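Local coordinates for probable transcriptional regulatory protein aq_1575 (Aquifex aeolicus, PDB 1LFP) that probably binds DNA and may regulate transcription, though its own role has not been established, at residues K137-V142 / K196-W201; V85-Y90 / V97-T102; T118-N123 / I219-A224. All blocks are in the same frame, centred on the assembly; numbering follows the deposited sequence.

Contact 1 (K137-V142 / K196-W201); sequences KGYIEV and KAQITW
Lys137 and Thr200 exchange two backbone hydrogen bonds at one end of this antiparallel pairing, and Tyr139 and Gln198 repeat the exchange two residues on. The bond from Tyr139 N to Gln198 O is short, 2.7 Å, but bent to 138° at the hydrogen. At the far end Glu141 N gives Lys196 O a sound bond, whereas the return from Lys196 N to Glu141 O stretches to 3.4 Å and is weak. In the non-hydrogen-bonded pairs between, alpha carbons supply C-H...O contacts, such as Ala197 CA to Tyr139 O at 3.2 Å.

The segments belong to neighbouring strands of a four-stranded antiparallel sheet, in which 196-203 is an outermost strand and 170-175 flanks 134-143 across from it. Helix 180-188 packs on the face bearing Ile140, Ala197 and Ile199, where Ile140 CG1 and Ala197 CB stand a loose 4.4 Å apart.

Van der Waals packing on the opposite face centres on Tyr139, where Thr200 CG2 comes within 3.4 Å of Tyr139 CB. With CG anti to the backbone N (chi1 175°), the ring lies alongside Gln198, whose NE2 is 3.9 Å from Tyr139 CD1, with amide and ring planes 33° apart.

Polar side chains of the same face form a chain. Tyr139 OH donates to Glu141 OE2 (2.7 Å), meeting the oxygen on its anti side. A water also donates to Glu141 OE2 and accepts from Lys196 NZ. Glu141 and Lys196 lie side by side, and the water joins their ends, the methylenes of Lys196 passing the carboxylate, with CD 3.7 Å from Glu141 OE1.

Contact 2 (V85-Y90 / V97-T102); sequences VIYEGY and VMVLAT
Ile86 and Leu100 make the tightest side-chain contact between the two strands of this hairpin: Ile86 CD1 presses to 3.4 Å from Leu100 CG and equally close to Leu100 CD1, nearer than carbons usually stand. The two side chains run alongside one another, and the second torsion of Ile86 (chi2 -47°) swings CD1 across to its neighbour. Farther along the same face the fit slackens, since Glu88 CG and CG of Met98, a selenomethionine, remain 4.4 Å apart. The carboxylate of Glu88 instead accepts hydrogen bonds from the backbone N atoms of Gly128, Val130 and Ser131.

On the other face, Val85 CG1 touches Ala101 CB at 3.6 Å. Tyr87 extends this packing, its ring edge meeting Ala101 CB in plane at CE2, while Val85 CG2 lies over one face near the rim. Val85, Ile86 and Leu100 keep some exposure to solvent, whereas Tyr87, Val97, Val99 and Ala101 are buried. Between the two faces, six backbone hydrogen bonds join Val85 to Ala101, Tyr87 to Val99 and Gly89 to Val97, two to each pair.

In the mixed sheet, strand 123-124 flanks 83-91 and strand 231-239 flanks 95-103. Helix 106-119 packs on the Tyr87 and Val97 face, where Tyr87 OH bonds to Thr110 OG1, and Trp201 of strand 196-203 reaches Met98 and Leu100 on the other.

Contact 3 (T118-N123 / I219-A224); sequences TKHGGN and IKLLNA
His120 leans on residues 219-224 of helix 212-226, and the contact can be read outward along its side chain. CB rests against Leu221, 3.5 Å from its CG, with Leu221 CB and CD1 also near. A chi1 of -61° sets CG beside the backbone N and turns the imidazole over the helix, so that CG comes 3.8 Å from Leu221 CA. That alpha carbon lies over one ring face, 4.0 Å from the centroid and 25° off the normal, which makes a CH-pi contact. ND1 then meets Lys220 CB at 3.6 Å, and CE1 remains close to the same methylene. On the far side of the ring from ND1, CD2 approaches Ala224 CB, and at the tip NE2 meets that methyl at 3.6 Å. The carbonyl oxygen of Lys220, already engaged by the backbone N of Ala224, sits above the same ring face as Leu221 CA, toward the rim. Packing thus holds the ring here, with the imidazole spread across one turn of helix. Were His120 replaced by an alanine, the ring's contacts would be lost, and Lys220 CB, Leu221 CA and the Ala224 methyl would probably be left with a gap above them.

Nearer the backbone, Leu221 CD1 lies 4.0 Å from Gly122 CA, where a beta carbon would collide with it. Leu221 continues inward to Val116 and Phe117 of helix 106-119. That helix ends in a Schellman motif: Gly121, at positive phi, is the C-prime residue, with Gly122 N turned back to Phe117 O and Gly121 N to Thr118 O.

Along the chain the hairpin of contact 2 comes first, then residues 118-123 of contact 3, then both strands of contact 1, and last residues 219-224, which complete contact 3. Contacts 1 and 2 belong to different sheets, their centres about 17 Å apart, yet they meet through Trp201. Contact 3, about 13 Å from contact 2 between centres, joins the end of helix 106-119, which follows strand 95-103, to helix 212-226. Contacts 1 and 3 are about 24 Å apart between centres and do not touch. The mixed sheet thus lies between the antiparallel sheet and the helix packing of contact 3, whose Asn123 begins its edge strand 123-124 with a probable hydrogen bond to Tyr90 O.

Contact 1 (K137-V142 / K196-W201)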
loop_
_atom_site.group_PDB
_atom_site.type_symbol
_atom_site.label_atom_id
_atom_site.label_comp_id
_atom_site.label_asym_id
_atom_site.label_seq_id
_atom_site.Cartn_x
_atom_site.Cartn_y
_atom_site.Cartn_z
ATOM N N LYS A 137 10.678 2.858 0.102
ATOM C CA LYS A 137 10.517 4.162 -0.535
ATOM C C LYS A 137 9.208 4.834 -0.119
ATOM O O LYS A 137 8.258 4.188 0.331
ATOM C CB LYS A 137 10.427 4.049 -2.072
ATOM C CG LYS A 137 11.642 3.497 -2.833
ATOM C CD LYS A 137 12.704 4.586 -2.993
ATOM C CE LYS A 137 13.981 4.000 -3.523
ATOM N NZ LYS A 137 14.293 2.848 -2.671
ATOM N N GLY A 138 9.178 6.148 -0.294
ATOM C CA GLY A 138 7.933 6.872 -0.084
ATOM C C GLY A 138 7.154 6.640 -1.369
ATOM O O GLY A 138 7.741 6.551 -2.426
ATOM N N TYR A 139 5.831 6.590 -1.272
ATOM C CA TYR A 139 4.982 6.337 -2.412
ATOM C C TYR A 139 3.815 7.310 -2.387
ATOM O O TYR A 139 3.110 7.406 -1.394
ATOM C CB TYR A 139 4.489 4.891 -2.283
ATOM C CG TYR A 139 3.502 4.440 -3.296
ATOM C CD1 TYR A 139 2.136 4.462 -3.026
ATOM C CD2 TYR A 139 3.938 3.891 -4.506
ATOM C CE1 TYR A 139 1.221 3.928 -3.934
ATOM C CE2 TYR A 139 3.041 3.364 -5.420
ATOM C CZ TYR A 139 1.684 3.385 -5.134
ATOM O OH TYR A 139 0.787 2.885 -6.060
ATOM N N ILE A 140 3.623 8.018 -3.497
ATOM C CA ILE A 140 2.560 9.005 -3.626
ATOM C C ILE A 140 1.710 8.714 -4.833
ATOM O O ILE A 140 2.248 8.463 -5.917
ATOM C CB ILE A 140 3.169 10.425 -3.767
ATOM C CG1 ILE A 140 3.861 10.795 -2.442
ATOM C CG2 ILE A 140 2.054 11.441 -4.152
ATOM C CD1 ILE A 140 4.805 12.036 -2.512
ATOM N N GLU A 141 0.389 8.744 -4.658
ATOM C CA GLU A 141 -0.531 8.496 -5.761
ATOM C C GLU A 141 -1.250 9.793 -6.071
ATOM O O GLU A 141 -1.635 10.506 -5.161
ATOM C CB GLU A 141 -1.567 7.417 -5.398
ATOM C CG GLU A 141 -1.173 6.024 -5.893
ATOM C CD GLU A 141 -2.086 4.909 -5.398
ATOM O OE1 GLU A 141 -3.323 5.131 -5.305
ATOM O OE2 GLU A 141 -1.552 3.803 -5.115
ATOM N N VAL A 142 -1.402 10.087 -7.356
ATOM C CA VAL A 142 -2.094 11.308 -7.801
ATOM C C VAL A 142 -3.049 10.914 -8.911
ATOM O O VAL A 142 -2.687 10.223 -9.867
ATOM C CB VAL A 142 -1.081 12.386 -8.305
ATOM C CG1 VAL A 142 -0.072 11.763 -9.180
ATOM C CG2 VAL A 142 -1.794 13.512 -9.060
ATOM N N LYS A 196 -2.905 9.224 -2.244
ATOM C CA LYS A 196 -2.276 8.434 -1.183
ATOM C C LYS A 196 -0.822 8.814 -1.053
ATOM O O LYS A 196 -0.190 9.130 -2.058
ATOM C CB LYS A 196 -2.321 6.931 -1.488
ATOM C CG LYS A 196 -3.708 6.311 -1.558
ATOM C CD LYS A 196 -3.595 4.779 -1.608
ATOM C CE LYS A 196 -4.963 4.110 -1.603
ATOM N NZ LYS A 196 -4.865 2.626 -1.497
ATOM N N ALA A 197 -0.318 8.748 0.179
ATOM C CA ALA A 197 1.075 9.030 0.530
ATOM C C ALA A 197 1.463 8.054 1.641
ATOM O O ALA A 197 0.985 8.150 2.772
ATOM C CB ALA A 197 1.231 10.482 1.019
ATOM N N GLN A 198 2.351 7.118 1.347
ATOM C CA GLN A 198 2.712 6.149 2.371
ATOM C C GLN A 198 4.086 5.567 2.077
ATOM O O GLN A 198 4.617 5.710 0.987
ATOM C CB GLN A 198 1.679 4.998 2.370
ATOM C CG GLN A 198 1.528 4.341 0.986
ATOM C CD GLN A 198 0.423 3.263 0.922
ATOM O OE1 GLN A 198 -0.444 3.182 1.789
ATOM N NE2 GLN A 198 0.461 2.446 -0.125
ATOM N N ILE A 199 4.628 4.848 3.052
ATOM C CA ILE A 199 5.910 4.197 2.873
ATOM C C ILE A 199 5.607 2.815 2.299
ATOM O O ILE A 199 4.708 2.109 2.795
ATOM C CB ILE A 199 6.625 4.042 4.251
ATOM C CG1 ILE A 199 7.070 5.408 4.758
ATOM C CG2 ILE A 199 7.782 3.039 4.140
ATOM C CD1 ILE A 199 8.120 6.076 3.921
ATOM N N THR A 200 6.333 2.434 1.247
ATOM C CA THR A 200 6.142 1.126 0.637
ATOM C C THR A 200 7.517 0.537 0.294
ATOM O O THR A 200 8.557 1.081 0.683
ATOM C CB THR A 200 5.280 1.221 -0.639
ATOM O OG1 THR A 200 4.926 -0.089 -1.080
ATOM C CG2 THR A 200 6.003 1.948 -1.753
ATOM N N TRP A 201 7.521 -0.587 -0.407
ATOM C CA TRP A 201 8.790 -1.216 -0.822
ATOM C C TRP A 201 8.712 -1.306 -2.343
ATOM O O TRP A 201 7.646 -1.569 -2.861
ATOM C CB TRP A 201 8.918 -2.603 -0.223
ATOM C CG TRP A 201 9.160 -2.581 1.207
ATOM C CD1 TRP A 201 8.255 -2.254 2.171
ATOM C CD2 TRP A 201 10.410 -2.817 1.878
ATOM N NE1 TRP A 201 8.873 -2.259 3.414
ATOM C CE2 TRP A 201 10.190 -2.609 3.252
ATOM C CE3 TRP A 201 11.698 -3.184 1.447
ATOM C CZ2 TRP A 201 11.216 -2.758 4.206
ATOM C CZ3 TRP A 201 12.720 -3.343 2.393
ATOM C CH2 TRP A 201 12.468 -3.128 3.759
HETATM O O HOH W 1 -2.891 2.296 -3.191
#

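Contact 2 (V85-Y90 / V97-T102)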
loop_
_atom_site.group_PDB
_atom_site.type_symbol
_atom_site.label_atom_id
_atom_site.label_comp_id
_atom_site.label_asym_id
_atom_site.label_seq_id
_atom_site.Cartn_x
_atom_site.Cartn_y
_atom_site.Cartn_z
ATOM N N VAL A 85 3.565 -6.113 10.656
ATOM C CA VAL A 85 4.427 -7.269 10.431
ATOM C C VAL A 85 4.693 -7.328 8.931
ATOM O O VAL A 85 3.826 -6.990 8.153
ATOM C CB VAL A 85 3.747 -8.587 10.910
ATOM C CG1 VAL A 85 2.365 -8.710 10.338
ATOM C CG2 VAL A 85 4.581 -9.798 10.505
ATOM N N ILE A 86 5.901 -7.717 8.555
ATOM C CA ILE A 86 6.237 -7.836 7.153
ATOM C C ILE A 86 6.399 -9.281 6.821
ATOM O O ILE A 86 7.204 -9.984 7.443
ATOM C CB ILE A 86 7.536 -7.099 6.835
ATOM C CG1 ILE A 86 7.336 -5.625 7.174
ATOM C CG2 ILE A 86 7.918 -7.317 5.373
ATOM C CD1 ILE A 86 6.051 -5.114 6.614
ATOM N N TYR A 87 5.619 -9.764 5.855
ATOM C CA TYR A 87 5.750 -11.145 5.434
ATOM C C TYR A 87 6.492 -11.148 4.116
ATOM O O TYR A 87 6.448 -10.169 3.364
ATOM C CB TYR A 87 4.386 -11.815 5.256
ATOM C CG TYR A 87 3.681 -12.004 6.558
ATOM C CD1 TYR A 87 4.043 -13.037 7.436
ATOM C CD2 TYR A 87 2.682 -11.129 6.942
ATOM C CE1 TYR A 87 3.415 -13.166 8.652
ATOM C CE2 TYR A 87 2.045 -11.249 8.161
ATOM C CZ TYR A 87 2.421 -12.269 9.011
ATOM O OH TYR A 87 1.769 -12.332 10.229
ATOM N N GLU A 88 7.236 -12.215 3.887
ATOM C CA GLU A 88 8.045 -12.316 2.673
ATOM C C GLU A 88 7.907 -13.738 2.131
ATOM O O GLU A 88 7.959 -14.699 2.893
ATOM C CB GLU A 88 9.520 -12.066 3.034
ATOM C CG GLU A 88 9.787 -10.663 3.499
ATOM C CD GLU A 88 11.231 -10.444 3.941
ATOM O OE1 GLU A 88 12.185 -10.751 3.180
ATOM O OE2 GLU A 88 11.420 -9.935 5.066
ATOM N N GLY A 89 7.709 -13.875 0.815
ATOM C CA GLY A 89 7.588 -15.193 0.244
ATOM C C GLY A 89 7.658 -15.135 -1.268
ATOM O O GLY A 89 7.937 -14.065 -1.893
ATOM N N TYR A 90 7.393 -16.285 -1.877
ATOM C CA TYR A 90 7.480 -16.389 -3.327
ATOM C C TYR A 90 6.196 -16.917 -3.931
ATOM O O TYR A 90 5.529 -17.786 -3.356
ATOM C CB TYR A 90 8.637 -17.329 -3.702
ATOM C CG TYR A 90 10.010 -16.721 -3.565
ATOM C CD1 TYR A 90 10.621 -16.068 -4.637
ATOM C CD2 TYR A 90 10.668 -16.703 -2.330
ATOM C CE1 TYR A 90 11.838 -15.417 -4.490
ATOM C CE2 TYR A 90 11.872 -16.055 -2.172
ATOM C CZ TYR A 90 12.466 -15.410 -3.247
ATOM O OH TYR A 90 13.697 -14.789 -3.074
ATOM N N VAL A 97 7.505 -11.605 -3.208
ATOM C CA VAL A 97 6.350 -10.883 -2.683
ATOM C C VAL A 97 6.597 -10.380 -1.264
ATOM O O VAL A 97 7.078 -11.148 -0.427
ATOM C CB VAL A 97 5.099 -11.817 -2.589
ATOM C CG1 VAL A 97 3.902 -11.020 -2.111
ATOM C CG2 VAL A 97 4.786 -12.435 -3.947
HETATM N N MSE A 98 6.284 -9.111 -1.009
HETATM C CA MSE A 98 6.384 -8.625 0.389
HETATM C C MSE A 98 4.940 -8.288 0.758
HETATM O O MSE A 98 4.165 -7.796 -0.055
HETATM C CB MSE A 98 7.260 -7.383 0.513
HETATM C CG MSE A 98 8.796 -7.681 0.429
HETATM SE SE MSE A 98 9.917 -6.243 0.505
HETATM C CE MSE A 98 9.086 -5.339 -0.694
ATOM N N VAL A 99 4.567 -8.537 2.005
ATOM C CA VAL A 99 3.208 -8.269 2.430
ATOM C C VAL A 99 3.327 -7.450 3.681
ATOM O O VAL A 99 4.027 -7.872 4.575
ATOM C CB VAL A 99 2.472 -9.573 2.772
ATOM C CG1 VAL A 99 1.074 -9.263 3.352
ATOM C CG2 VAL A 99 2.377 -10.438 1.493
ATOM N N LEU A 100 2.694 -6.282 3.711
ATOM C CA LEU A 100 2.743 -5.410 4.875
ATOM C C LEU A 100 1.387 -5.594 5.566
ATOM O O LEU A 100 0.337 -5.329 4.989
ATOM C CB LEU A 100 2.976 -3.971 4.403
ATOM C CG LEU A 100 4.418 -3.495 4.155
ATOM C CD1 LEU A 100 5.265 -4.515 3.378
ATOM C CD2 LEU A 100 4.364 -2.120 3.507
ATOM N N ALA A 101 1.414 -6.126 6.785
ATOM C CA ALA A 101 0.181 -6.382 7.504
ATOM C C ALA A 101 0.152 -5.636 8.837
ATOM O O ALA A 101 1.188 -5.229 9.355
ATOM C CB ALA A 101 0.037 -7.878 7.723
ATOM N N THR A 102 -1.059 -5.380 9.341
ATOM C CA THR A 102 -1.235 -4.708 10.636
ATOM C C THR A 102 -2.246 -5.627 11.282
ATOM O O THR A 102 -3.407 -5.665 10.856
ATOM C CB THR A 102 -1.808 -3.272 10.495
ATOM O OG1 THR A 102 -0.902 -2.451 9.742
ATOM C CG2 THR A 102 -1.994 -2.646 11.886
#

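Contact 3 (T118-N123 / I219-A224)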
loop_
_atom_site.group_PDB
_atom_site.type_symbol
_atom_site.label_atom_id
_atom_site.label_comp_id
_atom_site.label_asym_id
_atom_site.label_seq_id
_atom_site.Cartn_x
_atom_site.Cartn_y
_atom_site.Cartn_z
ATOM N N THR A 118 0.213 -20.995 -0.235
ATOM C CA THR A 118 0.128 -22.400 -0.617
ATOM C C THR A 118 -0.978 -22.720 -1.617
ATOM O O THR A 118 -0.733 -23.372 -2.635
ATOM C CB THR A 118 -0.052 -23.272 0.612
ATOM O OG1 THR A 118 1.078 -23.093 1.473
ATOM C CG2 THR A 118 -0.159 -24.750 0.212
ATOM N N LYS A 119 -2.179 -22.238 -1.342
ATOM C CA LYS A 119 -3.323 -22.478 -2.208
ATOM C C LYS A 119 -3.045 -22.078 -3.641
ATOM O O LYS A 119 -3.461 -22.753 -4.575
ATOM C CB LYS A 119 -4.530 -21.722 -1.675
ATOM C CG LYS A 119 -5.260 -22.445 -0.566
ATOM C CD LYS A 119 -4.329 -22.969 0.530
ATOM C CE LYS A 119 -5.159 -23.445 1.716
ATOM N NZ LYS A 119 -6.153 -22.383 2.081
ATOM N N HIS A 120 -2.310 -20.986 -3.814
ATOM C CA HIS A 120 -1.997 -20.509 -5.142
ATOM C C HIS A 120 -0.642 -20.937 -5.705
ATOM O O HIS A 120 -0.164 -20.354 -6.662
ATOM C CB HIS A 120 -2.154 -18.993 -5.169
ATOM C CG HIS A 120 -3.546 -18.546 -4.850
ATOM N ND1 HIS A 120 -4.565 -18.564 -5.778
ATOM C CD2 HIS A 120 -4.104 -18.144 -3.684
ATOM C CE1 HIS A 120 -5.691 -18.192 -5.196
ATOM N NE2 HIS A 120 -5.440 -17.934 -3.925
ATOM N N GLY A 121 -0.041 -21.963 -5.113
ATOM C CA GLY A 121 1.221 -22.474 -5.623
ATOM C C GLY A 121 2.454 -21.694 -5.224
ATOM O O GLY A 121 3.529 -21.857 -5.820
ATOM N N GLY A 122 2.291 -20.831 -4.228
ATOM C CA GLY A 122 3.404 -20.037 -3.753
ATOM C C GLY A 122 3.907 -20.646 -2.468
ATOM O O GLY A 122 3.532 -21.772 -2.113
ATOM N N ASN A 123 4.720 -19.887 -1.746
ATOM C CA ASN A 123 5.298 -20.349 -0.501
ATOM C C ASN A 123 5.745 -19.218 0.392
ATOM O O ASN A 123 6.639 -18.467 0.036
ATOM C CB ASN A 123 6.520 -21.215 -0.770
ATOM C CG ASN A 123 7.005 -21.918 0.464
ATOM O OD1 ASN A 123 8.201 -22.176 0.615
ATOM N ND2 ASN A 123 6.078 -22.258 1.356
ATOM N N ILE A 219 -1.211 -13.480 -9.989
ATOM C CA ILE A 219 -2.242 -12.467 -9.769
ATOM C C ILE A 219 -3.317 -12.903 -8.788
ATOM O O ILE A 219 -3.781 -12.107 -7.988
ATOM C CB ILE A 219 -2.915 -12.039 -11.118
ATOM C CG1 ILE A 219 -1.880 -11.392 -12.035
ATOM C CG2 ILE A 219 -4.047 -11.080 -10.858
ATOM C CD1 ILE A 219 -2.423 -10.981 -13.390
ATOM N N LYS A 220 -3.732 -14.161 -8.838
ATOM C CA LYS A 220 -4.748 -14.613 -7.900
ATOM C C LYS A 220 -4.195 -14.615 -6.480
ATOM O O LYS A 220 -4.894 -14.314 -5.510
ATOM C CB LYS A 220 -5.228 -16.015 -8.275
ATOM C CG LYS A 220 -6.203 -16.030 -9.450
ATOM C CD LYS A 220 -6.813 -17.416 -9.639
ATOM C CE LYS A 220 -7.886 -17.413 -10.718
ATOM N NZ LYS A 220 -7.360 -16.866 -11.999
ATOM N N LEU A 221 -2.932 -14.962 -6.361
ATOM C CA LEU A 221 -2.307 -15.002 -5.053
ATOM C C LEU A 221 -2.312 -13.602 -4.454
ATOM O O LEU A 221 -2.748 -13.411 -3.318
ATOM C CB LEU A 221 -0.869 -15.515 -5.192
ATOM C CG LEU A 221 -0.304 -16.262 -4.002
ATOM C CD1 LEU A 221 1.009 -16.932 -4.414
ATOM C CD2 LEU A 221 -0.101 -15.305 -2.845
ATOM N N LEU A 222 -1.828 -12.639 -5.230
ATOM C CA LEU A 222 -1.753 -11.253 -4.789
ATOM C C LEU A 222 -3.140 -10.730 -4.433
ATOM O O LEU A 222 -3.308 -10.068 -3.415
ATOM C CB LEU A 222 -1.110 -10.384 -5.875
ATOM C CG LEU A 222 0.311 -10.783 -6.317
ATOM C CD1 LEU A 222 0.940 -9.686 -7.161
ATOM C CD2 LEU A 222 1.171 -11.034 -5.025
ATOM N N ASN A 223 -4.127 -11.024 -5.284
ATOM C CA ASN A 223 -5.505 -10.591 -5.032
ATOM C C ASN A 223 -6.025 -11.213 -3.736
ATOM O O ASN A 223 -6.748 -10.562 -2.982
ATOM C CB ASN A 223 -6.441 -11.060 -6.146
ATOM C CG ASN A 223 -6.275 -10.290 -7.424
ATOM O OD1 ASN A 223 -6.691 -10.756 -8.494
ATOM N ND2 ASN A 223 -5.679 -9.104 -7.340
ATOM N N ALA A 224 -5.661 -12.472 -3.497
ATOM C CA ALA A 224 -6.113 -13.182 -2.312
ATOM C C ALA A 224 -5.496 -12.525 -1.076
ATOM O O ALA A 224 -6.171 -12.347 -0.050
ATOM C CB ALA A 224 -5.737 -14.661 -2.415
#